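Local structure of glycoside Hydrolase (Bacteroides plebeius, 5T3B) at residues 45-50 against 54-59; 191-196 against 234-239; 226-231 against 315-320; 388-393 against 417-422. The protein probably hydrolyses glycosidic bonds in polysaccharides, as a member of glycoside hydrolase family 50, whose characterised enzymes are mainly beta-agarases. All blocks are in the same frame, centred on the assembly; numbering follows the deposited sequence. Where two conformers were deposited one is given.

From the N terminus, contact 1 comes first: residues 45-50 and 54-59 are the two arms of a hairpin, separated by three residues. Contacts 2 and 3 follow and cross, because 226-231 lies between 191-196 and 234-239, while 315-320 comes after both; they close loops of 37 and 83 residues. They bring the start of helix 195-203, helix 224-232 with the loop behind it, and helix 300-324 together, the contact centres lying about 12 Å apart. Contact 4 opens last, joining segments 23 residues apart on strand 385-394 and helix 412-427, with strand 407-409 between. Contacts 1 and 4 meet in space, Val45 packing on Phe417. Contacts 2 and 3 lie on the opposite side of the chain's centre.

Contact 1: residues 45-50 against 54-59; sequences VEYAEK and AFIEAK. With EDO (1,2-ethanediol), chain P.
A beta hairpin pairs strand 39-48 with strand 56-60, and its antiparallel register sets Val45 against Ala58 and Tyr47 against Ile56 as hydrogen-bonded pairs. Each is tied by two backbone bonds, such as Val45 N to Ala58 O (2.9 Å) and Ile56 N to Tyr47 O (2.9 Å). Between them, Glu46 and Glu57 form a non-hydrogen-bonded pair. Tyr47 and Ile56 lie side by side on one face: Ile56 CG1 sits over the centre of the Tyr47 ring in a CH-pi contact, 4.1 Å from the centroid, while Ala58 CB meets the same ring at its edge. The Tyr47 ring gets there with CG lodged between backbone N and carbonyl carbon (chi1 78°); Phe407 and Trp366 also stack on it. Near the turn, the Phe55 ring takes the methyl of Ala48 squarely over its face, and Arg410 adds a cation-pi contact. Arg410 also forms a salt bridge with Glu46 OE1. A water donates to Glu46 OE2 at 2.7 Å and, weakly, to Phe55 O, linking the segments. A second water bridges the two arms of the loop, accepting from Glu49 N (2.9 Å) and donating to Ala54 O (2.8 Å).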
# COMPACT_ATOMS: atom_id res chain seq x y z
N VAL A 45 4.83 13.99 -20.06
CA VAL A 45 5.31 12.62 -20.02
C VAL A 45 4.33 11.77 -20.81
O VAL A 45 3.11 11.86 -20.62
CB VAL A 45 5.45 12.07 -18.59
CG1 VAL A 45 5.76 10.61 -18.60
CG2 VAL A 45 6.49 12.87 -17.83
N GLU A 46 4.85 11.01 -21.75
CA GLU A 46 4.02 10.09 -22.50
C GLU A 46 3.76 8.80 -21.72
O GLU A 46 4.68 8.23 -21.14
CB GLU A 46 4.65 9.70 -23.83
CG GLU A 46 4.79 10.83 -24.86
CD GLU A 46 5.29 10.16 -26.17
OE1 GLU A 46 6.49 9.90 -26.22
OE2 GLU A 46 4.44 9.73 -27.00
N TYR A 47 2.53 8.30 -21.72
CA TYR A 47 2.26 7.00 -21.18
C TYR A 47 1.23 6.21 -21.95
O TYR A 47 0.36 6.83 -22.59
CB TYR A 47 1.91 7.04 -19.68
CG TYR A 47 0.50 7.48 -19.35
CD1 TYR A 47 -0.52 6.54 -19.34
CD2 TYR A 47 0.20 8.75 -18.91
CE1 TYR A 47 -1.81 6.90 -18.95
CE2 TYR A 47 -1.08 9.08 -18.50
CZ TYR A 47 -2.07 8.15 -18.57
OH TYR A 47 -3.32 8.49 -18.13
N ALA A 48 1.30 4.89 -21.84
CA ALA A 48 0.34 3.99 -22.45
C ALA A 48 -0.24 3.11 -21.38
O ALA A 48 0.46 2.73 -20.42
CB ALA A 48 0.99 3.11 -23.53
N GLU A 49 -1.48 2.65 -21.52
CA GLU A 49 -2.09 1.83 -20.52
C GLU A 49 -1.59 0.40 -20.57
O GLU A 49 -1.65 -0.31 -19.57
CB GLU A 49 -3.62 1.94 -20.64
CG GLU A 49 -4.05 3.37 -20.24
CD GLU A 49 -5.56 3.55 -20.20
OE1 GLU A 49 -6.28 3.06 -21.08
OE2 GLU A 49 -6.02 4.14 -19.21
N LYS A 50 -1.16 -0.04 -21.74
CA LYS A 50 -0.56 -1.32 -22.00
C LYS A 50 0.49 -1.09 -23.10
O LYS A 50 0.41 -0.12 -23.84
CB LYS A 50 -1.56 -2.38 -22.43
CG LYS A 50 -2.46 -2.89 -21.29
CD LYS A 50 -1.75 -3.79 -20.26
CE LYS A 50 -2.69 -4.15 -19.16
NZ LYS A 50 -2.16 -5.07 -18.15
N ALA A 54 -1.59 2.96 -27.89
CA ALA A 54 -1.10 4.30 -28.19
C ALA A 54 -0.75 5.04 -26.91
O ALA A 54 -1.43 4.94 -25.89
CB ALA A 54 -2.15 5.09 -28.99
N PHE A 55 0.31 5.80 -26.95
CA PHE A 55 0.75 6.65 -25.86
C PHE A 55 0.03 7.99 -25.96
O PHE A 55 -0.24 8.50 -27.04
CB PHE A 55 2.25 6.93 -25.95
CG PHE A 55 3.10 5.77 -25.49
CD1 PHE A 55 3.21 4.58 -26.24
CD2 PHE A 55 3.80 5.81 -24.29
CE1 PHE A 55 3.94 3.51 -25.81
CE2 PHE A 55 4.55 4.73 -23.89
CZ PHE A 55 4.61 3.60 -24.63
N ILE A 56 -0.33 8.52 -24.78
CA ILE A 56 -0.87 9.83 -24.66
C ILE A 56 0.10 10.76 -23.99
O ILE A 56 0.97 10.30 -23.26
CB ILE A 56 -2.19 9.88 -23.90
CG1 ILE A 56 -2.04 9.48 -22.45
CG2 ILE A 56 -3.15 8.93 -24.52
CD1 ILE A 56 -2.57 10.45 -21.47
N GLU A 57 -0.11 12.06 -24.12
CA GLU A 57 0.70 13.07 -23.46
C GLU A 57 0.03 13.55 -22.20
O GLU A 57 -1.08 14.05 -22.24
CB GLU A 57 0.88 14.26 -24.40
CG GLU A 57 1.70 13.92 -25.65
CD GLU A 57 2.00 15.06 -26.58
OE1 GLU A 57 1.34 16.08 -26.49
OE2 GLU A 57 2.89 14.90 -27.41
N ALA A 58 0.71 13.41 -21.07
CA ALA A 58 0.23 13.74 -19.77
C ALA A 58 1.01 14.88 -19.12
O ALA A 58 2.24 14.79 -18.99
CB ALA A 58 0.27 12.53 -18.85
N LYS A 59 0.27 15.90 -18.70
CA LYS A 59 0.88 16.96 -17.91
C LYS A 59 1.37 16.39 -16.61
O LYS A 59 0.64 15.67 -15.89
CB LYS A 59 -0.06 18.12 -17.67
CG LYS A 59 -0.16 19.15 -18.75
CD LYS A 59 -0.95 20.35 -18.14
CE LYS A 59 -0.97 21.46 -19.06
NZ LYS A 59 -1.98 22.35 -18.45
C1 EDO P . -2.72 17.43 -13.18
O1 EDO P . -3.12 16.42 -12.23
C2 EDO P . -1.51 16.93 -13.93
O2 EDO P . -0.20 17.57 -13.65
O HOH W 1 1.94 10.65 -27.39
O HOH W 2 -2.84 3.82 -23.81

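Contact 2: residues 191-196 against 234-239; sequences PSFSFL and SDAFGM
An aromatic cluster built on an offset stack, Phe193 against Phe237, fastens the connection between strand 188-190 and helix 195-203 to the loop that follows helix 224-232. The two rings are nearly parallel, their planes 10° apart and their centroids separated by 4.2 Å. Each slides toward the rim of its partner, with Phe193 CZ and Phe237 CZ 3.6 Å apart. Phe193 points its side chain at the loop, and a chi1 of -66°, with CG beside its own backbone N, sends the ring that way. One ring face receives Phe237, and the ring edge meets the backbone of Ala236. That edge contact runs from Phe193 CE2 to Ala236 O, 3.5 Å, close to the ring plane. Phe195, in the first turn of helix 195-203, comes in from another direction: its side chain crosses that of Phe237 at about a right angle, and Phe237 CZ lies at the edge of the Phe195 ring. Farther out, Tyr231 of helix 224-232 packs edge-to-face with Phe195 and Phe249 does the same with Phe237, extending the cluster. The loop is shaped by a 3-10 turn at 235-237, in which Phe237 N bonds to Ser234 O (3.1 Å). Ser234 also makes an ST turn, its OG accepting from Ala236 N at 3.1 Å.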
# COMPACT_ATOMS: atom_id res chain seq x y z
N PRO A 191 4.48 -7.75 6.92
CA PRO A 191 4.08 -8.96 6.23
C PRO A 191 2.67 -8.93 5.78
O PRO A 191 1.81 -8.24 6.37
CB PRO A 191 4.27 -10.08 7.26
CG PRO A 191 4.06 -9.33 8.55
CD PRO A 191 4.73 -8.00 8.35
N SER A 192 2.39 -9.67 4.72
CA SER A 192 1.04 -9.88 4.20
C SER A 192 0.58 -11.29 4.46
O SER A 192 1.40 -12.24 4.49
CB SER A 192 0.99 -9.50 2.72
OG SER A 192 1.94 -10.29 1.98
N PHE A 193 -0.70 -11.42 4.77
CA PHE A 193 -1.39 -12.66 5.06
C PHE A 193 -2.58 -12.79 4.11
O PHE A 193 -2.91 -11.90 3.33
CB PHE A 193 -1.87 -12.66 6.51
CG PHE A 193 -0.74 -12.68 7.52
CD1 PHE A 193 -0.09 -11.53 7.91
CD2 PHE A 193 -0.32 -13.85 8.08
CE1 PHE A 193 0.93 -11.55 8.83
CE2 PHE A 193 0.67 -13.87 9.02
CZ PHE A 193 1.33 -12.73 9.36
N SER A 194 -3.21 -13.96 4.19
CA SER A 194 -4.39 -14.33 3.39
C SER A 194 -5.48 -14.87 4.32
O SER A 194 -5.74 -16.08 4.36
CB SER A 194 -4.01 -15.36 2.34
OG SER A 194 -3.04 -14.86 1.45
N PHE A 195 -6.09 -13.98 5.11
CA PHE A 195 -6.97 -14.44 6.17
C PHE A 195 -8.18 -15.23 5.63
O PHE A 195 -8.55 -16.26 6.21
CB PHE A 195 -7.48 -13.29 7.03
CG PHE A 195 -6.58 -12.88 8.16
CD1 PHE A 195 -5.22 -12.69 8.01
CD2 PHE A 195 -7.11 -12.62 9.42
CE1 PHE A 195 -4.42 -12.26 9.04
CE2 PHE A 195 -6.31 -12.25 10.46
CZ PHE A 195 -4.97 -11.99 10.27
N LEU A 196 -8.82 -14.74 4.58
CA LEU A 196 -10.04 -15.41 4.14
C LEU A 196 -9.75 -16.85 3.66
O LEU A 196 -10.47 -17.80 4.01
CB LEU A 196 -10.74 -14.59 3.07
CG LEU A 196 -11.34 -13.29 3.60
CD1 LEU A 196 -11.60 -12.31 2.49
CD2 LEU A 196 -12.60 -13.54 4.38
N SER A 234 -1.60 -17.58 16.85
CA SER A 234 -0.97 -18.76 16.35
C SER A 234 0.47 -18.51 15.95
O SER A 234 0.95 -17.37 15.89
CB SER A 234 -1.77 -19.28 15.16
OG SER A 234 -1.48 -18.56 13.99
N ASP A 235 1.10 -19.59 15.50
CA ASP A 235 2.48 -19.53 15.03
C ASP A 235 2.63 -18.68 13.77
O ASP A 235 3.74 -18.22 13.44
CB ASP A 235 3.05 -20.97 14.77
CG ASP A 235 3.33 -21.77 16.04
OD1 ASP A 235 3.44 -21.19 17.16
OD2 ASP A 235 3.49 -23.04 15.90
N ALA A 236 1.53 -18.41 13.08
CA ALA A 236 1.63 -17.53 11.87
C ALA A 236 2.11 -16.12 12.21
O ALA A 236 2.75 -15.45 11.37
CB ALA A 236 0.26 -17.48 11.23
N PHE A 237 1.85 -15.70 13.44
CA PHE A 237 2.28 -14.44 13.94
C PHE A 237 3.49 -14.50 14.92
O PHE A 237 3.89 -13.50 15.46
CB PHE A 237 1.14 -13.62 14.56
CG PHE A 237 0.22 -13.02 13.54
CD1 PHE A 237 0.39 -11.71 13.16
CD2 PHE A 237 -0.77 -13.73 12.92
CE1 PHE A 237 -0.38 -11.14 12.18
CE2 PHE A 237 -1.56 -13.16 11.95
CZ PHE A 237 -1.37 -11.87 11.57
N GLY A 238 4.05 -15.68 15.08
CA GLY A 238 5.08 -15.89 16.09
C GLY A 238 6.29 -15.01 15.97
O GLY A 238 6.74 -14.44 16.94
N MET A 239 6.76 -14.81 14.74
CA MET A 239 7.95 -13.96 14.58
C MET A 239 7.66 -12.46 14.54
O MET A 239 8.56 -11.63 14.59
CB MET A 239 8.76 -14.37 13.36
CG MET A 239 8.12 -14.05 12.06
SD MET A 239 9.25 -14.39 10.61
CE MET A 239 9.62 -16.01 10.83

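Contact 3: residues 226-231 against 315-320; sequences EWCKEY and YSAIKN
Cys228 is the centre of this helix-helix contact, directing its side chain at Ala317 and Ile318. Its SG rests between two apolar groups, 3.8 Å from Ile318 CG1 and 3.9 Å from Ala317 CB. Its CB meets the backbone instead, lying 3.7 Å from Ala317 O. The sulfur reaches this spot because it stands opposite the Cys228 carbonyl carbon, beside the backbone N (chi1 -73°). All three residues are buried, and the small size of Cys228 and Ala317 is consistent with the close approach of the backbones: Cys228 CA and Ile318 CA are 5.9 Å apart. Beside it, at a more open margin, the extended chain of Lys229 runs past the second helix, bringing CE to 4.3 Å from Asn320 O, a loose van der Waals approach.

The segments 226-231 and 315-320 run in broadly the same direction, with axes 8.3 Å apart at their closest and inclined at 38°. Within the first helix, the face of the Trp227 ring is covered near its rim by the side chain of Tyr231, and these two aromatics turn toward helix 195-203, where Trp227 packs edge-to-face with Phe199 and Tyr231 with Phe195. Ile318 also touches Phe195, so that residue is shared by both helices. On the second helix, Lys319 forms a salt bridge with Asp356, and Tyr315 packs on Ala351 and Tyr354 of helix 345-354. Helix 300-324 is thereby held between helix 345-354 and the pair formed by helices 195-203 and 224-232.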
# COMPACT_ATOMS: atom_id res chain seq x y z
N GLU A 226 -14.09 -15.81 15.96
CA GLU A 226 -13.26 -16.60 16.80
C GLU A 226 -11.98 -17.11 16.13
O GLU A 226 -10.90 -17.18 16.73
CB GLU A 226 -14.01 -17.79 17.41
CG GLU A 226 -13.23 -18.65 18.38
CD GLU A 226 -12.50 -17.91 19.53
OE1 GLU A 226 -13.04 -16.89 20.08
OE2 GLU A 226 -11.34 -18.36 19.82
N TRP A 227 -12.13 -17.50 14.87
CA TRP A 227 -11.01 -17.98 14.11
C TRP A 227 -9.93 -16.85 13.99
O TRP A 227 -8.74 -17.10 14.16
CB TRP A 227 -11.41 -18.49 12.72
CG TRP A 227 -10.22 -18.87 11.91
CD1 TRP A 227 -9.58 -20.06 11.92
CD2 TRP A 227 -9.45 -18.04 11.08
NE1 TRP A 227 -8.48 -20.03 11.12
CE2 TRP A 227 -8.37 -18.78 10.62
CE3 TRP A 227 -9.58 -16.72 10.67
CZ2 TRP A 227 -7.37 -18.21 9.79
CZ3 TRP A 227 -8.59 -16.17 9.83
CH2 TRP A 227 -7.50 -16.91 9.44
N CYS A 228 -10.39 -15.62 13.74
CA CYS A 228 -9.42 -14.54 13.67
C CYS A 228 -8.60 -14.43 14.96
O CYS A 228 -7.38 -14.19 14.96
CB CYS A 228 -10.13 -13.21 13.30
SG CYS A 228 -10.68 -13.05 11.63
N LYS A 229 -9.31 -14.50 16.11
CA LYS A 229 -8.61 -14.44 17.41
C LYS A 229 -7.52 -15.54 17.51
O LYS A 229 -6.40 -15.31 17.95
CB LYS A 229 -9.61 -14.49 18.55
CG LYS A 229 -10.39 -13.20 18.71
CD LYS A 229 -11.51 -13.24 19.70
CE LYS A 229 -12.18 -11.89 19.82
NZ LYS A 229 -13.21 -11.96 20.87
N GLU A 230 -7.89 -16.75 17.16
CA GLU A 230 -6.98 -17.88 17.21
C GLU A 230 -5.80 -17.67 16.28
O GLU A 230 -4.67 -17.93 16.65
CB GLU A 230 -7.72 -19.18 16.93
CG GLU A 230 -8.71 -19.52 18.03
CD GLU A 230 -9.56 -20.74 17.74
OE1 GLU A 230 -9.26 -21.47 16.76
OE2 GLU A 230 -10.56 -20.97 18.51
N TYR A 231 -6.09 -17.16 15.06
CA TYR A 231 -5.02 -17.01 14.08
C TYR A 231 -4.02 -15.99 14.56
O TYR A 231 -2.82 -16.21 14.45
CB TYR A 231 -5.63 -16.64 12.73
CG TYR A 231 -4.65 -16.77 11.58
CD1 TYR A 231 -4.04 -17.98 11.27
CD2 TYR A 231 -4.37 -15.68 10.76
CE1 TYR A 231 -3.16 -18.10 10.17
CE2 TYR A 231 -3.49 -15.78 9.69
CZ TYR A 231 -2.92 -16.97 9.39
OH TYR A 231 -2.07 -17.10 8.33
N TYR A 315 -13.09 -6.30 8.87
CA TYR A 315 -12.10 -5.52 9.57
C TYR A 315 -12.28 -5.56 11.08
O TYR A 315 -11.27 -5.59 11.81
CB TYR A 315 -12.13 -4.08 9.07
CG TYR A 315 -11.62 -3.83 7.65
CD1 TYR A 315 -10.38 -4.33 7.22
CD2 TYR A 315 -12.37 -3.10 6.77
CE1 TYR A 315 -9.92 -4.00 5.96
CE2 TYR A 315 -11.90 -2.77 5.52
CZ TYR A 315 -10.69 -3.25 5.12
OH TYR A 315 -10.24 -2.92 3.83
N SER A 316 -13.51 -5.57 11.56
CA SER A 316 -13.70 -5.58 12.97
C SER A 316 -13.24 -6.89 13.59
O SER A 316 -12.63 -6.89 14.68
CB SER A 316 -15.15 -5.26 13.30
OG SER A 316 -16.02 -6.34 12.89
N ALA A 317 -13.46 -8.01 12.91
CA ALA A 317 -12.98 -9.27 13.44
C ALA A 317 -11.46 -9.26 13.62
O ALA A 317 -10.93 -9.80 14.58
CB ALA A 317 -13.36 -10.42 12.52
N ILE A 318 -10.76 -8.70 12.64
CA ILE A 318 -9.32 -8.72 12.67
C ILE A 318 -8.77 -7.75 13.73
O ILE A 318 -7.89 -8.07 14.50
CB ILE A 318 -8.77 -8.51 11.26
CG1 ILE A 318 -9.22 -9.72 10.39
CG2 ILE A 318 -7.24 -8.38 11.31
CD1 ILE A 318 -9.07 -9.50 8.89
N LYS A 319 -9.32 -6.52 13.76
CA LYS A 319 -8.90 -5.60 14.78
C LYS A 319 -9.19 -6.14 16.19
O LYS A 319 -8.34 -6.05 17.09
CB LYS A 319 -9.52 -4.23 14.58
CG LYS A 319 -9.07 -3.18 15.58
CD LYS A 319 -7.54 -2.95 15.56
CE LYS A 319 -7.15 -1.72 16.35
NZ LYS A 319 -7.24 -0.52 15.51
N ASN A 320 -10.38 -6.71 16.37
CA ASN A 320 -10.72 -7.30 17.70
C ASN A 320 -9.79 -8.46 18.04
O ASN A 320 -9.45 -8.68 19.17
CB ASN A 320 -12.19 -7.66 17.74
CG ASN A 320 -13.04 -6.39 17.75
OD1 ASN A 320 -12.63 -5.40 18.32
ND2 ASN A 320 -14.25 -6.44 17.21

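Contact 4: residues 388-393 against 417-422; sequences TEFYTK and FAYQHF. With EDO (1,2-ethanediol), chain G.
Strand 385-394 packs against helix 412-427, with Thr392 CA coming within 7.1 Å of Ala418 CA and Phe390 CA about 8.6 Å from Phe422 CA. This packing of a strand on a helix is consistent with the (beta/alpha)8 barrel of family 50 enzymes, in which parallel strands such as 358-361, 385-394 and 432-437 form the inner wall. Phe390 carries the contact as the centre of an aromatic cluster with Tyr419 and Phe422. With chi1 at 73°, its CG is flanked by both backbone branches and the ring is sent at the helix, reaching the two helix residues with different atoms. CD2 touches Phe422 CD2 at 3.6 Å, whereas CZ touches Tyr419 CE2, also at 3.6 Å. Neither pair is a true stack: the planes are 19° and 29° apart respectively, but the rings are slid so far that they barely overlap. The hydroxyl of Tyr419 is held by Asn469 on helix 459-469, which ties the far end of the cluster to the next helix. Nearer the strand's end, a small apolar meeting supplements the rings, Thr392 CG2 lying 3.7 Å from Ala418 CB. Tyr391 starts off away from the helix; its OH shares a hydrogen bond of 2.7 Å with O1 of a bound 1,2-ethanediol, probably from the crystallisation liquor, which also bonds to Ala405 N.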
# COMPACT_ATOMS: atom_id res chain seq x y z
N THR A 388 -0.11 1.21 -0.89
CA THR A 388 0.67 -0.02 -0.78
C THR A 388 1.23 -0.51 -2.10
O THR A 388 2.11 -1.39 -2.08
CB THR A 388 -0.13 -1.12 -0.07
OG1 THR A 388 -1.52 -1.04 -0.43
CG2 THR A 388 -0.02 -0.97 1.43
N GLU A 389 0.76 0.01 -3.21
CA GLU A 389 1.36 -0.33 -4.49
C GLU A 389 1.11 0.81 -5.47
O GLU A 389 0.00 1.33 -5.54
CB GLU A 389 0.73 -1.57 -5.16
CG GLU A 389 0.82 -2.87 -4.41
CD GLU A 389 0.22 -4.05 -5.07
OE1 GLU A 389 -0.08 -4.04 -6.28
OE2 GLU A 389 0.07 -5.09 -4.34
N PHE A 390 2.14 1.11 -6.27
CA PHE A 390 2.05 1.98 -7.42
C PHE A 390 3.39 1.78 -8.18
O PHE A 390 4.38 1.42 -7.57
CB PHE A 390 1.81 3.43 -7.08
CG PHE A 390 3.00 4.14 -6.50
CD1 PHE A 390 3.42 3.85 -5.19
CD2 PHE A 390 3.68 5.12 -7.20
CE1 PHE A 390 4.55 4.47 -4.67
CE2 PHE A 390 4.78 5.75 -6.65
CZ PHE A 390 5.24 5.44 -5.38
N TYR A 391 3.36 2.00 -9.51
CA TYR A 391 4.56 1.98 -10.34
C TYR A 391 4.19 2.34 -11.76
O TYR A 391 3.02 2.36 -12.13
CB TYR A 391 5.24 0.58 -10.36
CG TYR A 391 4.47 -0.52 -10.98
CD1 TYR A 391 3.42 -1.18 -10.34
CD2 TYR A 391 4.76 -0.98 -12.27
CE1 TYR A 391 2.72 -2.18 -10.94
CE2 TYR A 391 4.04 -1.96 -12.85
CZ TYR A 391 3.00 -2.56 -12.22
OH TYR A 391 2.24 -3.56 -12.84
N THR A 392 5.24 2.55 -12.56
CA THR A 392 5.21 2.51 -14.01
C THR A 392 6.26 1.57 -14.52
O THR A 392 7.20 1.21 -13.79
CB THR A 392 5.40 3.90 -14.64
OG1 THR A 392 6.68 4.42 -14.29
CG2 THR A 392 4.29 4.85 -14.23
N LYS A 393 6.09 1.19 -15.81
CA LYS A 393 7.02 0.28 -16.51
C LYS A 393 7.71 1.09 -17.59
O LYS A 393 7.11 1.94 -18.24
CB LYS A 393 6.19 -0.77 -17.25
CG LYS A 393 5.26 -1.60 -16.41
CD LYS A 393 4.18 -2.30 -17.26
CE LYS A 393 3.12 -3.04 -16.46
NZ LYS A 393 2.10 -3.54 -17.44
N PHE A 417 10.20 10.46 -13.37
CA PHE A 417 9.25 11.57 -13.40
C PHE A 417 7.87 11.16 -12.90
O PHE A 417 7.22 11.91 -12.12
CB PHE A 417 9.12 12.15 -14.79
CG PHE A 417 10.38 12.79 -15.39
CD1 PHE A 417 11.44 13.24 -14.64
CD2 PHE A 417 10.45 12.94 -16.76
CE1 PHE A 417 12.55 13.84 -15.21
CE2 PHE A 417 11.54 13.57 -17.36
CZ PHE A 417 12.60 14.00 -16.58
N ALA A 418 7.40 9.98 -13.30
CA ALA A 418 6.10 9.49 -12.83
C ALA A 418 6.13 9.25 -11.32
O ALA A 418 5.13 9.49 -10.65
CB ALA A 418 5.74 8.23 -13.54
N TYR A 419 7.23 8.72 -10.79
CA TYR A 419 7.34 8.52 -9.36
C TYR A 419 7.23 9.87 -8.65
O TYR A 419 6.49 9.98 -7.66
CB TYR A 419 8.69 7.86 -9.00
CG TYR A 419 8.88 7.59 -7.55
CD1 TYR A 419 9.47 8.53 -6.71
CD2 TYR A 419 8.56 6.38 -7.00
CE1 TYR A 419 9.69 8.31 -5.38
CE2 TYR A 419 8.78 6.15 -5.65
CZ TYR A 419 9.37 7.10 -4.84
OH TYR A 419 9.56 6.76 -3.51
N GLN A 420 7.96 10.88 -9.13
CA GLN A 420 7.87 12.21 -8.52
C GLN A 420 6.47 12.76 -8.59
O GLN A 420 5.98 13.32 -7.59
CB GLN A 420 8.88 13.19 -9.09
CG GLN A 420 10.30 12.73 -8.93
CD GLN A 420 11.29 13.87 -9.10
OE1 GLN A 420 10.98 14.87 -9.73
NE2 GLN A 420 12.47 13.70 -8.53
N HIS A 421 5.83 12.66 -9.74
CA HIS A 421 4.49 13.22 -9.90
C HIS A 421 3.51 12.55 -8.91
O HIS A 421 2.73 13.21 -8.23
CB HIS A 421 4.04 12.98 -11.34
CG HIS A 421 2.67 13.42 -11.65
ND1 HIS A 421 2.37 14.69 -11.99
CD2 HIS A 421 1.51 12.76 -11.60
CE1 HIS A 421 1.08 14.79 -12.18
NE2 HIS A 421 0.53 13.64 -11.92
N PHE A 422 3.55 11.22 -8.86
CA PHE A 422 2.56 10.52 -8.04
C PHE A 422 2.84 10.80 -6.56
O PHE A 422 1.88 11.10 -5.79
CB PHE A 422 2.58 9.00 -8.35
CG PHE A 422 1.29 8.31 -8.05
CD1 PHE A 422 0.25 8.39 -8.94
CD2 PHE A 422 1.10 7.63 -6.88
CE1 PHE A 422 -0.99 7.84 -8.68
CE2 PHE A 422 -0.14 7.05 -6.61
CZ PHE A 422 -1.16 7.14 -7.50
C1 EDO G . 0.46 -5.25 -10.14
O1 EDO G . 1.24 -5.40 -11.20
C2 EDO G . -0.72 -4.42 -10.57
O2 EDO G . -1.58 -5.03 -11.57